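Local coordinates for protein probable enoyl-CoA hydratase/isomerase (Pseudomonas aeruginosa PAO1, PDB 5WYD) that probably acts as an enoyl-CoA hydratase or isomerase of the crotonase family and is implicated in biosynthesis of the diffusible signal factor, at residues 237-240 / 241-244; 225-228 / 229-232. The protein carries 1 engineered substitution. All blocks are in the same frame, centred on the assembly; numbering follows the deposited sequence.

Overall arrangement
Both contacts are local, and they come in series along the chain: contact 2 (225-228 with 229-232) covers the end of helix 216-226 and the short helix 228-231, and contact 1 (237-240 with 241-244) follows in the early turns of helix 238-249. Their centres lie about 12 Å apart, on the same side of the chain's centre. Trp237 joins them: its NE1 is 2.7 Å from Gly228 O, and its indole makes a cation-pi contact with Arg232. Neither segment pair belongs to the six-stranded sheet. Both contacts touch the second subunit, placing this helical part of the crotonase fold in the interfaces of the six-chain assembly.

Contact 1 of 2, residues 237-240 / 241-244; sequences WLPE and ERER
Arg244 N donates to Glu240 O at 2.8 Å in an almost straight bond, with an N-H...O angle of 166°. It is the shortest of four successive alpha-helical bonds, each N-H donating to the carbonyl four residues earlier, the others running from Glu241 N to Trp237 O, Arg242 N to Leu238 O and Glu243 N to Pro239 O. Glu240 and Arg244 also lie side by side beyond the backbone, the CG of Glu240 3.8 Å from the CG of Arg244. The arginine chain is extended at first and then bends at chi3 (76°), which carries its guanidinium alongside the carboxylate, the two planes turned 22° from each other. Glu240 OE2 is nevertheless 3.9 Å from Arg244 NH1 and well out of the guanidinium plane, a long, purely electrostatic salt bridge with no N-H aimed at the oxygen. Arg242 turns back over the start of the helix: with CG anti to the carbonyl carbon and the chain extended to NE, its NH1 reaches within 3.2 Å of Pro239 CA, while Leu238 O sits over one guanidinium face, offset toward the rim. The charge of Arg242 is met by other chains, Glu243 of the third subunit at NH1 and Glu103 of the second at NH2; Glu243 returns the bridge to Arg242 of the third subunit. Leu238 runs alongside Glu241, its CD1 3.8 Å from the carboxylate OE1, and the carboxylate of the buried Glu241 receives backbone N-H groups of the second subunit, a bond from Thr158 and a weak one from Gly156. In the fold, these turns belong to helix 238-249, which packs through Glu241 and Arg244 on Leu225, Thr221 and Pro224 of helix 216-226, and meets the start of helix 157-176 and helix 88-106 of the second subunit.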
# COMPACT_ATOMS: atom_id res chain seq x y z
N TRP A 237 -6.46 -5.28 -7.31
CA TRP A 237 -7.86 -5.27 -7.74
C TRP A 237 -8.28 -6.43 -8.63
O TRP A 237 -9.48 -6.57 -8.86
CB TRP A 237 -8.17 -3.97 -8.47
CG TRP A 237 -7.92 -2.79 -7.63
CD1 TRP A 237 -6.82 -2.00 -7.64
CD2 TRP A 237 -8.80 -2.25 -6.65
NE1 TRP A 237 -6.95 -1.01 -6.70
CE2 TRP A 237 -8.16 -1.14 -6.08
CE3 TRP A 237 -10.06 -2.62 -6.18
CZ2 TRP A 237 -8.74 -0.38 -5.08
CZ3 TRP A 237 -10.64 -1.86 -5.18
CH2 TRP A 237 -9.98 -0.75 -4.64
N LEU A 238 -7.36 -7.23 -9.17
CA LEU A 238 -7.79 -8.26 -10.12
C LEU A 238 -8.77 -9.29 -9.57
O LEU A 238 -9.77 -9.57 -10.26
CB LEU A 238 -6.57 -8.97 -10.73
CG LEU A 238 -5.65 -8.25 -11.73
CD1 LEU A 238 -6.47 -7.85 -12.99
CD2 LEU A 238 -4.88 -7.09 -11.18
N PRO A 239 -8.59 -9.86 -8.37
CA PRO A 239 -9.59 -10.83 -7.89
C PRO A 239 -10.97 -10.23 -7.79
O PRO A 239 -11.97 -10.90 -8.11
CB PRO A 239 -9.02 -11.27 -6.53
CG PRO A 239 -7.99 -10.28 -6.16
CD PRO A 239 -7.44 -9.78 -7.45
N GLU A 240 -11.04 -8.97 -7.35
CA GLU A 240 -12.32 -8.29 -7.30
C GLU A 240 -12.92 -8.12 -8.69
O GLU A 240 -14.13 -8.27 -8.88
CB GLU A 240 -12.14 -6.94 -6.63
CG GLU A 240 -13.44 -6.17 -6.46
CD GLU A 240 -13.28 -4.93 -5.58
OE1 GLU A 240 -12.15 -4.68 -5.10
OE2 GLU A 240 -14.29 -4.21 -5.37
N GLU A 241 -12.09 -7.85 -9.70
CA GLU A 241 -12.64 -7.68 -11.03
C GLU A 241 -13.40 -8.94 -11.41
O GLU A 241 -14.57 -8.88 -11.79
CB GLU A 241 -11.54 -7.39 -12.05
CG GLU A 241 -12.02 -7.01 -13.49
CD GLU A 241 -10.88 -6.95 -14.50
OE1 GLU A 241 -10.03 -7.84 -14.43
OE2 GLU A 241 -10.79 -6.00 -15.32
N ARG A 242 -12.81 -10.10 -11.15
CA ARG A 242 -13.50 -11.34 -11.48
C ARG A 242 -14.79 -11.46 -10.66
O ARG A 242 -15.82 -11.89 -11.19
CB ARG A 242 -12.59 -12.53 -11.25
CG ARG A 242 -11.24 -12.37 -11.88
CD ARG A 242 -10.43 -13.65 -11.73
NE ARG A 242 -9.02 -13.40 -11.99
CZ ARG A 242 -8.12 -13.19 -11.05
NH1 ARG A 242 -8.50 -13.22 -9.78
NH2 ARG A 242 -6.86 -12.95 -11.37
N GLU A 243 -14.75 -11.08 -9.39
CA GLU A 243 -15.94 -11.19 -8.55
C GLU A 243 -17.07 -10.30 -9.05
O GLU A 243 -18.23 -10.72 -9.09
CB GLU A 243 -15.57 -10.85 -7.11
CG GLU A 243 -16.73 -10.58 -6.20
CD GLU A 243 -16.25 -10.30 -4.79
OE1 GLU A 243 -15.62 -11.19 -4.19
OE2 GLU A 243 -16.45 -9.17 -4.29
N ARG A 244 -16.75 -9.06 -9.40
CA ARG A 244 -17.80 -8.15 -9.84
C ARG A 244 -18.38 -8.63 -11.16
O ARG A 244 -19.59 -8.57 -11.38
CB ARG A 244 -17.24 -6.72 -9.94
CG ARG A 244 -16.60 -6.22 -8.62
CD ARG A 244 -16.36 -4.71 -8.57
NE ARG A 244 -17.59 -3.97 -8.33
CZ ARG A 244 -17.65 -2.69 -7.95
NH1 ARG A 244 -16.53 -2.00 -7.74
NH2 ARG A 244 -18.82 -2.10 -7.76

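Contact 2 of 2, residues 225-228 / 229-232; sequences LIQG and ARER
Gly228, Gln227 and Ala229 form the joint between two helices, and Gly228 bonds to both sides of it. Its O accepts from Arg232 N at 2.9 Å, with an N-H...O angle of 152°, and its N donates to Leu225 O at 2.8 Å, so the glycine is tied back to the preceding helix, 216-226, and forward to the end of the next. Glu231 CB also packs against this carbonyl, 3.6 Å from Gly228 O. Gln227 is where the chain first leaves helical geometry. Its carbonyl still receives Arg230 N at 3.3 Å, but the donor stands 59° out of the carbonyl plane and the bond is poorly directed. This bond and Gly228 N to Leu225 O each reach a carbonyl three residues back, as in a 3-10 turn, where the helix breaks. The side chains of Gln227 and Arg230 run side by side in the same direction, each with CG anti to its carbonyl carbon and an extended chain, so that the two polar ends finish close together. Gln227 OE1 lies over one guanidinium face, offset toward the rim and 4.0 Å from Arg230 NH2, with amide and guanidinium planes 36° apart: a contact of the amide oxygen over the guanidinium, not a stack of the two flat groups. The stronger partners of both ends are on the second subunit, where Lys171 NZ donates to Gln227 OE1 and Glu167 forms a salt bridge with Arg230 NH2. Ala229 CB lies 3.7 Å from Gly228 C, and its methyl touches Trp163 of helix 157-176. Glu231 turns its carboxylate to Asn235 of the fifth subunit. The joint connects helix 216-226 to the short, weakly bonded helix 228-231, which rests on helix 157-176 through Ala229 and Arg230, while Leu225 packs against Glu241 and Arg244 of helix 238-249.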
# COMPACT_ATOMS: atom_id res chain seq x y z
N LEU A 225 -13.66 0.26 -10.85
CA LEU A 225 -12.49 -0.57 -11.12
C LEU A 225 -11.41 0.21 -11.82
O LEU A 225 -10.24 0.17 -11.41
CB LEU A 225 -12.90 -1.75 -11.99
CG LEU A 225 -13.81 -2.72 -11.27
CD1 LEU A 225 -14.15 -3.93 -12.16
CD2 LEU A 225 -13.11 -3.15 -9.96
N ILE A 226 -11.78 1.00 -12.83
CA ILE A 226 -10.78 1.79 -13.53
C ILE A 226 -10.09 2.70 -12.55
O ILE A 226 -8.87 2.83 -12.56
CB ILE A 226 -11.44 2.60 -14.66
CG1 ILE A 226 -12.13 1.64 -15.64
CG2 ILE A 226 -10.39 3.51 -15.31
CD1 ILE A 226 -12.85 2.31 -16.76
N GLN A 227 -10.85 3.24 -11.60
CA GLN A 227 -10.28 4.16 -10.64
C GLN A 227 -9.73 3.45 -9.42
O GLN A 227 -9.34 4.12 -8.45
CB GLN A 227 -11.35 5.16 -10.21
CG GLN A 227 -11.87 5.95 -11.35
CD GLN A 227 -12.85 7.03 -10.92
OE1 GLN A 227 -12.95 8.06 -11.56
NE2 GLN A 227 -13.53 6.81 -9.81
N GLY A 228 -9.68 2.12 -9.44
CA GLY A 228 -9.14 1.40 -8.30
C GLY A 228 -7.68 1.70 -8.04
O GLY A 228 -7.24 1.72 -6.88
N ALA A 229 -6.90 1.94 -9.10
CA ALA A 229 -5.47 2.17 -8.94
C ALA A 229 -5.21 3.35 -8.03
O ALA A 229 -4.17 3.39 -7.36
CB ALA A 229 -4.80 2.39 -10.29
N ARG A 230 -6.09 4.35 -8.03
CA ARG A 230 -5.86 5.49 -7.14
C ARG A 230 -5.87 5.05 -5.68
O ARG A 230 -5.12 5.58 -4.86
CB ARG A 230 -6.89 6.59 -7.33
CG ARG A 230 -7.16 6.94 -8.73
CD ARG A 230 -8.12 8.09 -8.80
NE ARG A 230 -8.39 8.42 -10.19
CZ ARG A 230 -9.07 9.49 -10.58
NH1 ARG A 230 -9.54 10.34 -9.70
NH2 ARG A 230 -9.29 9.69 -11.87
N GLU A 231 -6.80 4.18 -5.32
CA GLU A 231 -6.84 3.69 -3.96
C GLU A 231 -5.70 2.71 -3.67
O GLU A 231 -5.11 2.74 -2.58
CB GLU A 231 -8.21 3.06 -3.71
CG GLU A 231 -9.32 4.11 -3.70
CD GLU A 231 -9.25 5.04 -2.50
OE1 GLU A 231 -10.08 5.97 -2.43
OE2 GLU A 231 -8.36 4.85 -1.64
N ARG A 232 -5.37 1.85 -4.63
CA ARG A 232 -4.44 0.76 -4.39
C ARG A 232 -3.74 0.35 -5.68
O ARG A 232 -4.13 0.73 -6.78
CB ARG A 232 -5.22 -0.43 -3.80
CG ARG A 232 -4.38 -1.52 -3.21
CD ARG A 232 -5.30 -2.37 -2.47
NE ARG A 232 -6.42 -2.85 -3.31
CZ ARG A 232 -7.62 -3.19 -2.84
NH1 ARG A 232 -7.87 -3.06 -1.59
NH2 ARG A 232 -8.58 -3.67 -3.62